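Local coordinates for protein lysine/ornithine decarboxylase (Vibrio vulnificus, PDB 2PLJ) that catalyses decarboxylation of lysine and ornithine with a pyridoxal phosphate cofactor, here captured in a complex with putrescine, at residues Val79-Ala84 / Val287-Gly292; Tyr83-Leu88 / Phe104-Thr109; Val92-Leu97 / Glu113-Glu118; Pro291-Cys296 / Gly386-Ala391. One frame throughout, in Å; residues are numbered along the deposited sequence.

Contact 1: Val79-Ala84 / Val287-Gly292; sequences VTLHYA and VLAEPG. With P3T ((4-{[(4-aminobutyl)amino]methyl}-5-hydroxy-6-methylpyridin-3-yl)methyl dihydrogen phosphate), chain D.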
loop_
_atom_site.group_PDB
_atom_site.type_symbol
_atom_site.label_atom_id
_atom_site.label_comp_id
_atom_site.label_asym_id
_atom_site.label_seq_id
_atom_site.Cartn_x
_atom_site.Cartn_y
_atom_site.Cartn_z
ATOM N N VAL A 79 14.431 1.834 31.540
ATOM C CA VAL A 79 13.663 1.001 30.609
ATOM C C VAL A 79 14.543 0.752 29.377
ATOM O O VAL A 79 15.067 1.706 28.780
ATOM C CB VAL A 79 12.331 1.706 30.183
ATOM C CG1 VAL A 79 11.614 0.945 29.061
ATOM C CG2 VAL A 79 11.439 1.938 31.424
ATOM N N THR A 80 14.731 -0.514 29.028
ATOM C CA THR A 80 15.531 -0.886 27.864
ATOM C C THR A 80 14.650 -0.634 26.631
ATOM O O THR A 80 13.551 -1.205 26.515
ATOM C CB THR A 80 16.004 -2.354 27.940
ATOM O OG1 THR A 80 16.795 -2.525 29.136
ATOM C CG2 THR A 80 16.874 -2.720 26.709
ATOM N N LEU A 81 15.157 0.211 25.728
ATOM C CA LEU A 81 14.383 0.587 24.546
ATOM C C LEU A 81 14.733 -0.279 23.341
ATOM O O LEU A 81 15.860 -0.228 22.816
ATOM C CB LEU A 81 14.601 2.072 24.221
ATOM C CG LEU A 81 14.306 3.049 25.368
ATOM C CD1 LEU A 81 14.661 4.500 24.977
ATOM C CD2 LEU A 81 12.847 2.911 25.845
ATOM N N HIS A 82 13.753 -1.064 22.922
ATOM C CA HIS A 82 13.876 -1.919 21.748
ATOM C C HIS A 82 13.213 -1.235 20.557
ATOM O O HIS A 82 11.985 -1.260 20.425
ATOM C CB HIS A 82 13.197 -3.272 22.043
ATOM C CG HIS A 82 14.015 -4.179 22.925
ATOM N ND1 HIS A 82 14.125 -4.007 24.287
ATOM C CD2 HIS A 82 14.763 -5.273 22.625
ATOM C CE1 HIS A 82 14.896 -4.959 24.797
ATOM N NE2 HIS A 82 15.317 -5.724 23.806
ATOM N N TYR A 83 14.014 -0.641 19.683
ATOM C CA TYR A 83 13.421 -0.000 18.474
ATOM C C TYR A 83 12.641 -1.000 17.599
ATOM O O TYR A 83 13.199 -2.017 17.181
ATOM C CB TYR A 83 14.553 0.640 17.653
ATOM C CG TYR A 83 14.036 1.200 16.341
ATOM C CD1 TYR A 83 13.064 2.203 16.326
ATOM C CD2 TYR A 83 14.509 0.715 15.117
ATOM C CE1 TYR A 83 12.610 2.743 15.106
ATOM C CE2 TYR A 83 14.051 1.237 13.891
ATOM C CZ TYR A 83 13.085 2.237 13.905
ATOM O OH TYR A 83 12.642 2.776 12.710
ATOM N N ALA A 84 11.364 -0.704 17.345
ATOM C CA ALA A 84 10.546 -1.532 16.463
ATOM C C ALA A 84 10.895 -1.161 15.007
ATOM O O ALA A 84 10.703 0.007 14.559
ATOM C CB ALA A 84 9.040 -1.315 16.742
ATOM N N VAL A 287 12.323 -3.663 32.986
ATOM C CA VAL A 287 11.297 -3.148 32.122
ATOM C C VAL A 287 11.892 -2.866 30.743
ATOM O O VAL A 287 12.993 -2.334 30.646
ATOM C CB VAL A 287 10.649 -1.881 32.724
ATOM C CG1 VAL A 287 9.507 -1.362 31.820
ATOM C CG2 VAL A 287 10.119 -2.182 34.150
ATOM N N LEU A 288 11.125 -3.223 29.713
ATOM C CA LEU A 288 11.459 -2.999 28.280
ATOM C C LEU A 288 10.371 -2.139 27.646
ATOM O O LEU A 288 9.219 -2.110 28.129
ATOM C CB LEU A 288 11.460 -4.333 27.478
ATOM C CG LEU A 288 12.094 -5.606 28.026
ATOM C CD1 LEU A 288 12.044 -6.710 27.033
ATOM C CD2 LEU A 288 13.587 -5.328 28.474
ATOM N N ALA A 289 10.697 -1.451 26.544
ATOM C CA ALA A 289 9.638 -0.883 25.701
ATOM C C ALA A 289 10.023 -1.107 24.260
ATOM O O ALA A 289 11.187 -1.460 23.973
ATOM C CB ALA A 289 9.443 0.609 25.958
ATOM N N GLU A 290 9.074 -0.846 23.365
ATOM C CA GLU A 290 9.203 -1.174 21.933
ATOM C C GLU A 290 8.857 0.063 21.076
ATOM O O GLU A 290 7.947 -0.004 20.212
ATOM C CB GLU A 290 8.245 -2.323 21.557
ATOM C CG GLU A 290 8.506 -3.670 22.248
ATOM C CD GLU A 290 7.294 -4.619 22.206
ATOM O OE1 GLU A 290 7.421 -5.765 22.697
ATOM O OE2 GLU A 290 6.214 -4.255 21.672
ATOM N N PRO A 291 9.558 1.194 21.302
ATOM C CA PRO A 291 9.165 2.401 20.583
ATOM C C PRO A 291 9.491 2.254 19.084
ATOM O O PRO A 291 10.558 1.724 18.719
ATOM C CB PRO A 291 10.029 3.501 21.226
ATOM C CG PRO A 291 11.307 2.747 21.705
ATOM C CD PRO A 291 10.757 1.390 22.150
ATOM N N GLY A 292 8.562 2.696 18.231
ATOM C CA GLY A 292 8.822 2.769 16.787
ATOM C C GLY A 292 8.701 4.207 16.327
ATOM O O GLY A 292 9.722 4.926 16.173
HETATM O OAE P3T D . 5.842 3.018 18.827
HETATM P PAU P3T D . 4.797 2.627 17.695
HETATM O OAF P3T D . 5.459 2.812 16.247
HETATM O OAC P3T D . 3.454 3.328 17.791
HETATM O OAP P3T D . 4.477 1.041 17.735
HETATM C CAM P3T D . 5.605 0.090 17.533
HETATM C CAS P3T D . 5.035 -1.294 17.875
HETATM C CAH P3T D . 5.592 -1.863 19.028
HETATM N NAO P3T D . 5.174 -3.058 19.444
HETATM C CAQ P3T D . 4.210 -3.730 18.825
HETATM C CAA P3T D . 3.758 -5.098 19.397
HETATM C CAR P3T D . 3.582 -3.201 17.678
HETATM O OAD P3T D . 2.622 -3.913 17.070
HETATM C CAT P3T D . 3.990 -1.941 17.190
HETATM C CAG P3T D . 3.404 -1.425 15.994
HETATM N NAN P3T D . 2.196 -1.828 15.626
HETATM C CAL P3T D . 1.455 -1.419 14.389
HETATM C CAK P3T D . 1.454 0.102 14.164
HETATM C CAJ P3T D . 0.728 0.331 12.801
HETATM C CAI P3T D . 0.664 1.823 12.458
HETATM N NAB P3T D . -0.201 2.087 11.284
HETATM O O HOH W 1 15.446 -3.039 31.443
#
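T80 pairs with L288, and L81 with A289, in parallel register where the first strand of the beta/alpha barrel lies beside the last, so the pairing closes the ring of strands. Three backbone bonds join them: T80 N to V287 O (3.0 Å), A289 N to T80 O (2.9 Å) and H82 N to A289 O (2.8 Å). A water spans T80 OG1 and V287 O beside the first bond. On the face of V79 and L81, V79 sends CG1 anti to its backbone N (chi1 172°), which sets that methyl against A289 CB while CG2 meets CG1 of V287.

Just past the end of the strand, E290 turns its side chain into the cofactor site. Its CA-H faces H82 O, and its CB rests 3.7 Å from P3T CAH of the pyridine ring. From CG the chain runs extended, bringing CD to 3.8 Å from the ring nitrogen, P3T NAO, and OE2 to 2.7 Å from it, as in related decarboxylases where a glutamate faces the pyridine nitrogen. P291 packs its CG on L81 CB, and P291 O accepts a hydrogen bond from A84 N at 2.9 Å.

Contact 2: Tyr83-Leu88 / Phe104-Thr109; sequences YALKPL and FDLATT. With P3T ((4-{[(4-aminobutyl)amino]methyl}-5-hydroxy-6-methylpyridin-3-yl)methyl dihydrogen phosphate), chain D.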
loop_
_atom_site.group_PDB
_atom_site.type_symbol
_atom_site.label_atom_id
_atom_site.label_comp_id
_atom_site.label_asym_id
_atom_site.label_seq_id
_atom_site.Cartn_x
_atom_site.Cartn_y
_atom_site.Cartn_z
ATOM N N TYR A 83 14.014 -0.641 19.683
ATOM C CA TYR A 83 13.421 -0.000 18.474
ATOM C C TYR A 83 12.641 -1.000 17.599
ATOM O O TYR A 83 13.199 -2.017 17.181
ATOM C CB TYR A 83 14.553 0.640 17.653
ATOM C CG TYR A 83 14.036 1.200 16.341
ATOM C CD1 TYR A 83 13.064 2.203 16.326
ATOM C CD2 TYR A 83 14.509 0.715 15.117
ATOM C CE1 TYR A 83 12.610 2.743 15.106
ATOM C CE2 TYR A 83 14.051 1.237 13.891
ATOM C CZ TYR A 83 13.085 2.237 13.905
ATOM O OH TYR A 83 12.642 2.776 12.710
ATOM N N ALA A 84 11.364 -0.704 17.345
ATOM C CA ALA A 84 10.546 -1.532 16.463
ATOM C C ALA A 84 10.895 -1.161 15.007
ATOM O O ALA A 84 10.703 0.007 14.559
ATOM C CB ALA A 84 9.040 -1.315 16.742
ATOM N N LEU A 85 11.444 -2.124 14.288
ATOM C CA LEU A 85 11.835 -1.870 12.892
ATOM C C LEU A 85 10.627 -1.527 12.037
ATOM O O LEU A 85 10.760 -0.784 11.048
ATOM C CB LEU A 85 12.562 -3.066 12.276
ATOM C CG LEU A 85 14.085 -3.041 12.425
ATOM C CD1 LEU A 85 14.479 -3.118 13.879
ATOM C CD2 LEU A 85 14.695 -4.179 11.578
ATOM N N LYS A 86 9.469 -2.089 12.376
ATOM C CA LYS A 86 8.227 -2.022 11.516
ATOM C C LYS A 86 7.981 -0.645 10.822
ATOM O O LYS A 86 7.793 -0.560 9.585
ATOM C CB LYS A 86 6.969 -2.324 12.382
ATOM C CG LYS A 86 6.693 -3.756 12.820
ATOM C CD LYS A 86 5.466 -3.748 13.767
ATOM C CE LYS A 86 4.687 -2.392 13.725
ATOM N NZ LYS A 86 4.131 -1.822 15.007
ATOM N N PRO A 87 7.954 0.457 11.610
ATOM C CA PRO A 87 7.636 1.739 10.951
ATOM C C PRO A 87 8.654 2.269 9.939
ATOM O O PRO A 87 8.282 3.074 9.060
ATOM C CB PRO A 87 7.549 2.729 12.111
ATOM C CG PRO A 87 8.442 2.086 13.195
ATOM C CD PRO A 87 8.101 0.626 13.074
ATOM N N LEU A 88 9.919 1.874 10.093
ATOM C CA LEU A 88 11.020 2.357 9.218
ATOM C C LEU A 88 12.181 1.366 9.376
ATOM O O LEU A 88 13.049 1.569 10.209
ATOM C CB LEU A 88 11.447 3.803 9.557
ATOM C CG LEU A 88 12.542 4.328 8.621
ATOM C CD1 LEU A 88 12.082 4.254 7.120
ATOM C CD2 LEU A 88 12.974 5.746 9.025
ATOM N N PHE A 104 16.515 -3.810 19.942
ATOM C CA PHE A 104 15.632 -3.906 18.742
ATOM C C PHE A 104 14.492 -4.870 18.973
ATOM O O PHE A 104 14.620 -5.857 19.714
ATOM C CB PHE A 104 16.475 -4.322 17.527
ATOM C CG PHE A 104 17.530 -3.307 17.197
ATOM C CD1 PHE A 104 17.200 -2.153 16.476
ATOM C CD2 PHE A 104 18.809 -3.433 17.742
ATOM C CE1 PHE A 104 18.180 -1.166 16.212
ATOM C CE2 PHE A 104 19.786 -2.449 17.504
ATOM C CZ PHE A 104 19.461 -1.314 16.733
ATOM N N ASP A 105 13.395 -4.549 18.321
ATOM C CA ASP A 105 12.161 -5.303 18.355
ATOM C C ASP A 105 11.888 -5.742 16.916
ATOM O O ASP A 105 11.743 -4.900 16.019
ATOM C CB ASP A 105 11.041 -4.413 18.868
ATOM C CG ASP A 105 9.674 -5.034 18.683
ATOM O OD1 ASP A 105 9.609 -6.291 18.704
ATOM O OD2 ASP A 105 8.677 -4.273 18.580
ATOM N N LEU A 106 11.874 -7.059 16.715
ATOM C CA LEU A 106 11.752 -7.730 15.406
ATOM C C LEU A 106 10.381 -8.424 15.309
ATOM O O LEU A 106 9.871 -8.921 16.292
ATOM C CB LEU A 106 12.840 -8.821 15.275
ATOM C CG LEU A 106 14.266 -8.407 15.659
ATOM C CD1 LEU A 106 15.165 -9.620 15.458
ATOM C CD2 LEU A 106 14.734 -7.189 14.843
ATOM N N ALA A 107 9.812 -8.464 14.112
ATOM C CA ALA A 107 8.511 -9.087 13.928
ATOM C C ALA A 107 8.482 -10.191 12.880
ATOM O O ALA A 107 7.498 -10.940 12.824
ATOM C CB ALA A 107 7.526 -8.011 13.556
ATOM N N THR A 108 9.508 -10.243 12.018
ATOM C CA THR A 108 9.560 -11.177 10.899
ATOM C C THR A 108 10.992 -11.605 10.583
ATOM O O THR A 108 11.979 -10.951 10.972
ATOM C CB THR A 108 8.978 -10.562 9.590
ATOM O OG1 THR A 108 9.819 -9.470 9.192
ATOM C CG2 THR A 108 7.525 -10.064 9.805
ATOM N N THR A 109 11.081 -12.699 9.848
ATOM C CA THR A 109 12.358 -13.164 9.326
ATOM C C THR A 109 13.086 -12.051 8.572
ATOM O O THR A 109 14.303 -11.922 8.709
ATOM C CB THR A 109 12.155 -14.409 8.496
ATOM O OG1 THR A 109 11.618 -15.432 9.345
ATOM C CG2 THR A 109 13.466 -14.869 7.861
HETATM O OAE P3T D . 5.842 3.018 18.827
HETATM P PAU P3T D . 4.797 2.627 17.695
HETATM O OAF P3T D . 5.459 2.812 16.247
HETATM O OAC P3T D . 3.454 3.328 17.791
HETATM O OAP P3T D . 4.477 1.041 17.735
HETATM C CAM P3T D . 5.605 0.090 17.533
HETATM C CAS P3T D . 5.035 -1.294 17.875
HETATM C CAH P3T D . 5.592 -1.863 19.028
HETATM N NAO P3T D . 5.174 -3.058 19.444
HETATM C CAQ P3T D . 4.210 -3.730 18.825
HETATM C CAA P3T D . 3.758 -5.098 19.397
HETATM C CAR P3T D . 3.582 -3.201 17.678
HETATM O OAD P3T D . 2.622 -3.913 17.070
HETATM C CAT P3T D . 3.990 -1.941 17.190
HETATM C CAG P3T D . 3.404 -1.425 15.994
HETATM N NAN P3T D . 2.196 -1.828 15.626
HETATM C CAL P3T D . 1.455 -1.419 14.389
HETATM C CAK P3T D . 1.454 0.102 14.164
HETATM C CAJ P3T D . 0.728 0.331 12.801
HETATM C CAI P3T D . 0.664 1.823 12.458
HETATM N NAB P3T D . -0.201 2.087 11.284
HETATM O O HOH W 2 9.514 -4.589 14.229
#
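At the edge of the Y83 ring, near its plane, lies F104 CD1, 4.0 Å from Y83 CB; the two side chains cross at a slant, while L85 CD1 approaches that same CD1 at 3.9 Å. Over one face of the Y83 ring sits L85 N, offset toward the rim. In its plane, at the edge, is L88 O, which accepts a bond from Y83 OH (2.8 Å) and so ties the ring to the end of the type I turn from L85 to L88. These residues belong to a beta-alpha-beta unit of the barrel, strand 79-84 pairing in parallel with strand 103-106 through D105 N to Y83 O (2.8 Å) and L85 N to D105 O (3.3 Å), the latter nearly straight at 168°. A water links D105 O to K86 N. On the cofactor side D105 OD2 touches A84 CB, its OD1 being bonded to T128. The bent K86 chain ends at NZ, which is modelled bonded to P3T CAG at 1.3 Å; since CAG also carries the putrescine nitrogen NAN, the model probably superposes a lysine-linked and a putrescine-linked state.

Contact 3: Val92-Leu97 / Glu113-Glu118; sequences VVVRTL and ELVASE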
loop_
_atom_site.group_PDB
_atom_site.type_symbol
_atom_site.label_atom_id
_atom_site.label_comp_id
_atom_site.label_asym_id
_atom_site.label_seq_id
_atom_site.Cartn_x
_atom_site.Cartn_y
_atom_site.Cartn_z
ATOM N N VAL A 92 20.361 2.082 7.814
ATOM C CA VAL A 92 21.056 3.234 8.425
ATOM C C VAL A 92 20.463 3.591 9.797
ATOM O O VAL A 92 21.197 3.879 10.741
ATOM C CB VAL A 92 21.062 4.443 7.503
ATOM C CG1 VAL A 92 21.623 5.672 8.258
ATOM C CG2 VAL A 92 21.967 4.153 6.300
ATOM N N VAL A 93 19.147 3.487 9.912
ATOM C CA VAL A 93 18.485 3.706 11.210
ATOM C C VAL A 93 18.962 2.641 12.234
ATOM O O VAL A 93 19.268 2.956 13.404
ATOM C CB VAL A 93 16.945 3.735 11.056
ATOM C CG1 VAL A 93 16.280 3.731 12.456
ATOM C CG2 VAL A 93 16.515 4.978 10.193
ATOM N N VAL A 94 18.996 1.383 11.791
ATOM C CA VAL A 94 19.484 0.289 12.636
ATOM C C VAL A 94 20.925 0.549 13.110
ATOM O O VAL A 94 21.224 0.459 14.325
ATOM C CB VAL A 94 19.354 -1.083 11.906
ATOM C CG1 VAL A 94 19.997 -2.196 12.719
ATOM C CG2 VAL A 94 17.866 -1.409 11.703
ATOM N N ARG A 95 21.825 0.852 12.158
ATOM C CA ARG A 95 23.226 1.142 12.517
ATOM C C ARG A 95 23.346 2.323 13.494
ATOM O O ARG A 95 24.109 2.251 14.487
ATOM C CB ARG A 95 24.087 1.424 11.278
ATOM C CG ARG A 95 24.343 0.190 10.427
ATOM C CD ARG A 95 25.600 0.390 9.564
ATOM N NE ARG A 95 25.480 1.555 8.687
ATOM C CZ ARG A 95 25.059 1.508 7.425
ATOM N NH1 ARG A 95 24.691 0.336 6.892
ATOM N NH2 ARG A 95 25.017 2.628 6.691
ATOM N N THR A 96 22.596 3.385 13.206
ATOM C CA THR A 96 22.643 4.618 14.023
ATOM C C THR A 96 22.247 4.308 15.480
ATOM O O THR A 96 22.907 4.712 16.442
ATOM C CB THR A 96 21.721 5.712 13.408
ATOM O OG1 THR A 96 22.265 6.178 12.155
ATOM C CG2 THR A 96 21.537 6.895 14.379
ATOM N N LEU A 97 21.158 3.560 15.615
ATOM C CA LEU A 97 20.625 3.165 16.933
ATOM C C LEU A 97 21.515 2.162 17.648
ATOM O O LEU A 97 21.754 2.275 18.859
ATOM C CB LEU A 97 19.214 2.639 16.751
ATOM C CG LEU A 97 18.209 3.744 16.426
ATOM C CD1 LEU A 97 16.910 3.032 16.089
ATOM C CD2 LEU A 97 18.054 4.800 17.594
ATOM N N GLU A 113 16.773 -10.747 9.383
ATOM C CA GLU A 113 17.847 -10.717 8.379
ATOM C C GLU A 113 18.504 -9.327 8.288
ATOM O O GLU A 113 19.744 -9.224 8.105
ATOM C CB GLU A 113 17.283 -11.200 7.044
ATOM C CG GLU A 113 17.043 -12.721 7.068
ATOM C CD GLU A 113 16.429 -13.300 5.781
ATOM O OE1 GLU A 113 15.992 -12.526 4.907
ATOM O OE2 GLU A 113 16.375 -14.548 5.686
ATOM N N LEU A 114 17.676 -8.283 8.394
ATOM C CA LEU A 114 18.174 -6.907 8.337
ATOM C C LEU A 114 19.135 -6.661 9.516
ATOM O O LEU A 114 20.284 -6.263 9.300
ATOM C CB LEU A 114 17.032 -5.886 8.326
ATOM C CG LEU A 114 17.540 -4.432 8.357
ATOM C CD1 LEU A 114 18.538 -4.123 7.257
ATOM C CD2 LEU A 114 16.290 -3.554 8.257
ATOM N N VAL A 115 18.690 -6.932 10.751
ATOM C CA VAL A 115 19.595 -6.677 11.900
ATOM C C VAL A 115 20.849 -7.555 11.848
ATOM O O VAL A 115 21.955 -7.091 12.211
ATOM C CB VAL A 115 18.877 -6.716 13.278
ATOM C CG1 VAL A 115 17.731 -5.676 13.277
ATOM C CG2 VAL A 115 18.334 -8.130 13.588
ATOM N N ALA A 116 20.691 -8.814 11.418
ATOM C CA ALA A 116 21.825 -9.722 11.290
ATOM C C ALA A 116 22.866 -9.121 10.314
ATOM O O ALA A 116 24.085 -9.134 10.609
ATOM C CB ALA A 116 21.350 -11.071 10.821
ATOM N N SER A 117 22.391 -8.579 9.187
ATOM C CA SER A 117 23.310 -8.037 8.164
ATOM C C SER A 117 24.039 -6.775 8.632
ATOM O O SER A 117 25.088 -6.424 8.073
ATOM C CB SER A 117 22.570 -7.732 6.852
ATOM O OG SER A 117 21.678 -6.637 7.008
ATOM N N GLU A 118 23.472 -6.072 9.612
ATOM C CA GLU A 118 24.094 -4.847 10.166
ATOM C C GLU A 118 24.914 -5.088 11.438
ATOM O O GLU A 118 25.345 -4.136 12.110
ATOM C CB GLU A 118 23.053 -3.731 10.353
ATOM C CG GLU A 118 22.404 -3.306 9.032
ATOM C CD GLU A 118 23.407 -2.835 7.961
ATOM O OE1 GLU A 118 24.499 -2.304 8.297
ATOM O OE2 GLU A 118 23.113 -3.014 6.764
HETATM O O HOH W 3 23.812 -1.861 4.476
#
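Helices 91-100 and 109-117 come near each other at V94 and V115, with CA atoms 7.0 Å apart, and at R95 and E118, with CA atoms 6.5 Å apart, E118 being the first residue to leave the second helix. V94 supplies the apolar part. Its CG1 lies 4.2 Å from V115 CG1, the two side chains crossing at about a right angle, and is equally close to E118 CB; its CG2 faces L114 CD2. The polar part is a salt bridge from R95 NH1 to E118 OE1 (3.0 Å, 168° at the hydrogen). A bend at chi3 (-59°) turns the guanidinium so that OE1 lies in its plane, yet NH1 meets the carboxylate from above, the two planes being 57° apart. The same OE1 rests 3.2 Å from R95 CD. A water donates to E118 OE2 and reaches NH1 only weakly, while R95 NE holds a second partner, E409. Beneath the pair, V94 packs on F104 and V115 on L106 of strand 103-106, and L114 packs on L85 of its own chain and on F398 of the second subunit.

Contact 4: Pro291-Cys296 / Gly386-Ala391; sequences PGRFIC and GAYTSA. With P3T ((4-{[(4-aminobutyl)amino]methyl}-5-hydroxy-6-methylpyridin-3-yl)methyl dihydrogen phosphate), chain D.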
loop_
_atom_site.group_PDB
_atom_site.type_symbol
_atom_site.label_atom_id
_atom_site.label_comp_id
_atom_site.label_asym_id
_atom_site.label_seq_id
_atom_site.Cartn_x
_atom_site.Cartn_y
_atom_site.Cartn_z
ATOM N N PRO A 291 9.558 1.194 21.302
ATOM C CA PRO A 291 9.165 2.401 20.583
ATOM C C PRO A 291 9.491 2.254 19.084
ATOM O O PRO A 291 10.558 1.724 18.719
ATOM C CB PRO A 291 10.029 3.501 21.226
ATOM C CG PRO A 291 11.307 2.747 21.705
ATOM C CD PRO A 291 10.757 1.390 22.150
ATOM N N GLY A 292 8.562 2.696 18.231
ATOM C CA GLY A 292 8.822 2.769 16.787
ATOM C C GLY A 292 8.701 4.207 16.327
ATOM O O GLY A 292 9.722 4.926 16.173
ATOM N N ARG A 293 7.444 4.627 16.154
ATOM C CA ARG A 293 7.123 5.934 15.593
ATOM C C ARG A 293 7.892 7.066 16.277
ATOM O O ARG A 293 8.356 7.997 15.620
ATOM C CB ARG A 293 5.621 6.188 15.737
ATOM C CG ARG A 293 5.144 7.504 15.107
ATOM C CD ARG A 293 3.658 7.802 15.487
ATOM N NE ARG A 293 2.736 6.692 15.211
ATOM C CZ ARG A 293 2.075 6.524 14.055
ATOM N NH1 ARG A 293 2.239 7.380 13.029
ATOM N NH2 ARG A 293 1.235 5.496 13.922
ATOM N N PHE A 294 8.001 6.999 17.614
ATOM C CA PHE A 294 8.601 8.145 18.303
ATOM C C PHE A 294 10.037 8.393 17.840
ATOM O O PHE A 294 10.481 9.525 17.709
ATOM C CB PHE A 294 8.551 7.937 19.834
ATOM C CG PHE A 294 9.014 9.152 20.602
ATOM C CD1 PHE A 294 8.118 10.188 20.913
ATOM C CD2 PHE A 294 10.370 9.294 20.949
ATOM C CE1 PHE A 294 8.558 11.338 21.578
ATOM C CE2 PHE A 294 10.835 10.428 21.644
ATOM C CZ PHE A 294 9.934 11.455 21.963
ATOM N N ILE A 295 10.748 7.306 17.548
ATOM C CA ILE A 295 12.141 7.429 17.157
ATOM C C ILE A 295 12.314 7.901 15.704
ATOM O O ILE A 295 13.168 8.772 15.429
ATOM C CB ILE A 295 12.918 6.092 17.444
ATOM C CG1 ILE A 295 13.105 5.933 18.963
ATOM C CG2 ILE A 295 14.327 6.086 16.801
ATOM C CD1 ILE A 295 13.584 4.555 19.358
ATOM N N CYS A 296 11.524 7.327 14.790
ATOM C CA CYS A 296 11.744 7.571 13.347
ATOM C C CYS A 296 10.875 8.647 12.738
ATOM O O CYS A 296 11.295 9.292 11.793
ATOM C CB CYS A 296 11.627 6.287 12.507
ATOM S SG CYS A 296 10.061 5.452 12.717
ATOM N N GLY A 386 8.572 9.983 8.697
ATOM C CA GLY A 386 9.492 8.863 8.920
ATOM C C GLY A 386 8.830 7.512 9.172
ATOM O O GLY A 386 9.421 6.464 8.871
ATOM N N ALA A 387 7.641 7.521 9.778
ATOM C CA ALA A 387 7.068 6.291 10.314
ATOM C C ALA A 387 5.816 5.888 9.528
ATOM O O ALA A 387 4.931 6.729 9.329
ATOM C CB ALA A 387 6.704 6.470 11.820
ATOM N N TYR A 388 5.745 4.612 9.100
ATOM C CA TYR A 388 4.560 4.072 8.378
ATOM C C TYR A 388 4.252 4.940 7.146
ATOM O O TYR A 388 3.101 5.359 6.919
ATOM C CB TYR A 388 3.336 3.940 9.318
ATOM C CG TYR A 388 3.683 3.264 10.632
ATOM C CD1 TYR A 388 3.980 1.894 10.677
ATOM C CD2 TYR A 388 3.743 4.011 11.831
ATOM C CE1 TYR A 388 4.295 1.270 11.881
ATOM C CE2 TYR A 388 4.061 3.394 13.069
ATOM C CZ TYR A 388 4.370 2.026 13.073
ATOM O OH TYR A 388 4.692 1.405 14.241
ATOM N N THR A 389 5.313 5.210 6.387
ATOM C CA THR A 389 5.212 5.990 5.135
ATOM C C THR A 389 5.786 5.128 3.991
ATOM O O THR A 389 5.050 4.327 3.387
ATOM C CB THR A 389 5.915 7.377 5.302
ATOM O OG1 THR A 389 7.261 7.162 5.807
ATOM C CG2 THR A 389 5.125 8.269 6.284
ATOM N N SER A 390 7.097 5.235 3.748
ATOM C CA SER A 390 7.801 4.402 2.789
ATOM C C SER A 390 7.661 2.912 3.144
ATOM O O SER A 390 7.579 2.060 2.244
ATOM C CB SER A 390 9.296 4.764 2.747
ATOM O OG SER A 390 9.872 4.715 4.032
ATOM N N ALA A 391 7.519 2.616 4.447
ATOM C CA ALA A 391 7.376 1.226 4.875
ATOM C C ALA A 391 6.140 0.569 4.230
ATOM O O ALA A 391 6.104 -0.647 4.054
ATOM C CB ALA A 391 7.332 1.104 6.423
HETATM O OAE P3T D . 5.842 3.018 18.827
HETATM P PAU P3T D . 4.797 2.627 17.695
HETATM O OAF P3T D . 5.459 2.812 16.247
HETATM O OAC P3T D . 3.454 3.328 17.791
HETATM O OAP P3T D . 4.477 1.041 17.735
HETATM C CAM P3T D . 5.605 0.090 17.533
HETATM C CAS P3T D . 5.035 -1.294 17.875
HETATM C CAH P3T D . 5.592 -1.863 19.028
HETATM N NAO P3T D . 5.174 -3.058 19.444
HETATM C CAQ P3T D . 4.210 -3.730 18.825
HETATM C CAA P3T D . 3.758 -5.098 19.397
HETATM C CAR P3T D . 3.582 -3.201 17.678
HETATM O OAD P3T D . 2.622 -3.913 17.070
HETATM C CAT P3T D . 3.990 -1.941 17.190
HETATM C CAG P3T D . 3.404 -1.425 15.994
HETATM N NAN P3T D . 2.196 -1.828 15.626
HETATM C CAL P3T D . 1.455 -1.419 14.389
HETATM C CAK P3T D . 1.454 0.102 14.164
HETATM C CAJ P3T D . 0.728 0.331 12.801
HETATM C CAI P3T D . 0.664 1.823 12.458
HETATM N NAB P3T D . -0.201 2.087 11.284
#
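G386 brings its CA to 3.4 Å from C296 O, a nearly straight CA-H...O contact (169° at the hydrogen) at the end of the short helix 293-296. A387 comes next, its CB wedged between C296 SG at 3.6 Å and R293 CG at 3.8 Å. At Y388 the backbone takes left-handed helical angles, and the ring projects toward the cofactor. P3T CAI, on the putrescine arm, lies over the centre of one ring face, 3.5 Å above its plane. The R293 guanidinium approaches with one of its own faces toward Y388 CD2, the two planes 48° apart; D334, Y260 and S217 hold its nitrogens. Y388 OH then gives a hydrogen bond of 2.6 Å to phosphate oxygen OAF, which R293 N also grips at 2.7 Å. Farther along, A391 packs, as Y388 does, on F396 of the second subunit. With G292 N bonded to OAE, the N-terminal turn of helix 293-296 and the tyrosine form part of the phosphate-binding site expected of barrel-type pyridoxal phosphate decarboxylases.

Contacts 1 and 2 flank the same strand, 79-84, in the parallel barrel sheet: strand 286-289 lies on one side of it and strand 103-106 on the other, with contact centres about 11 Å apart. Contact 3, about 10 Å from the centre of contact 2, joins the helices that follow strands 79-84 and 103-106, and its segments alternate with those of contact 2 along the chain; contact 3 is nested inside the long loop closed by contact 1, while contact 2 starts from the same stretch, sharing Y83 and A84. Contact 4 begins where contact 1 ends, at P291 and G292, and draws in a loop from the C-terminal part of the chain. Contacts 1, 2 and 4 thus converge on one cofactor, whereas contact 3 packs the barrel's outer layer.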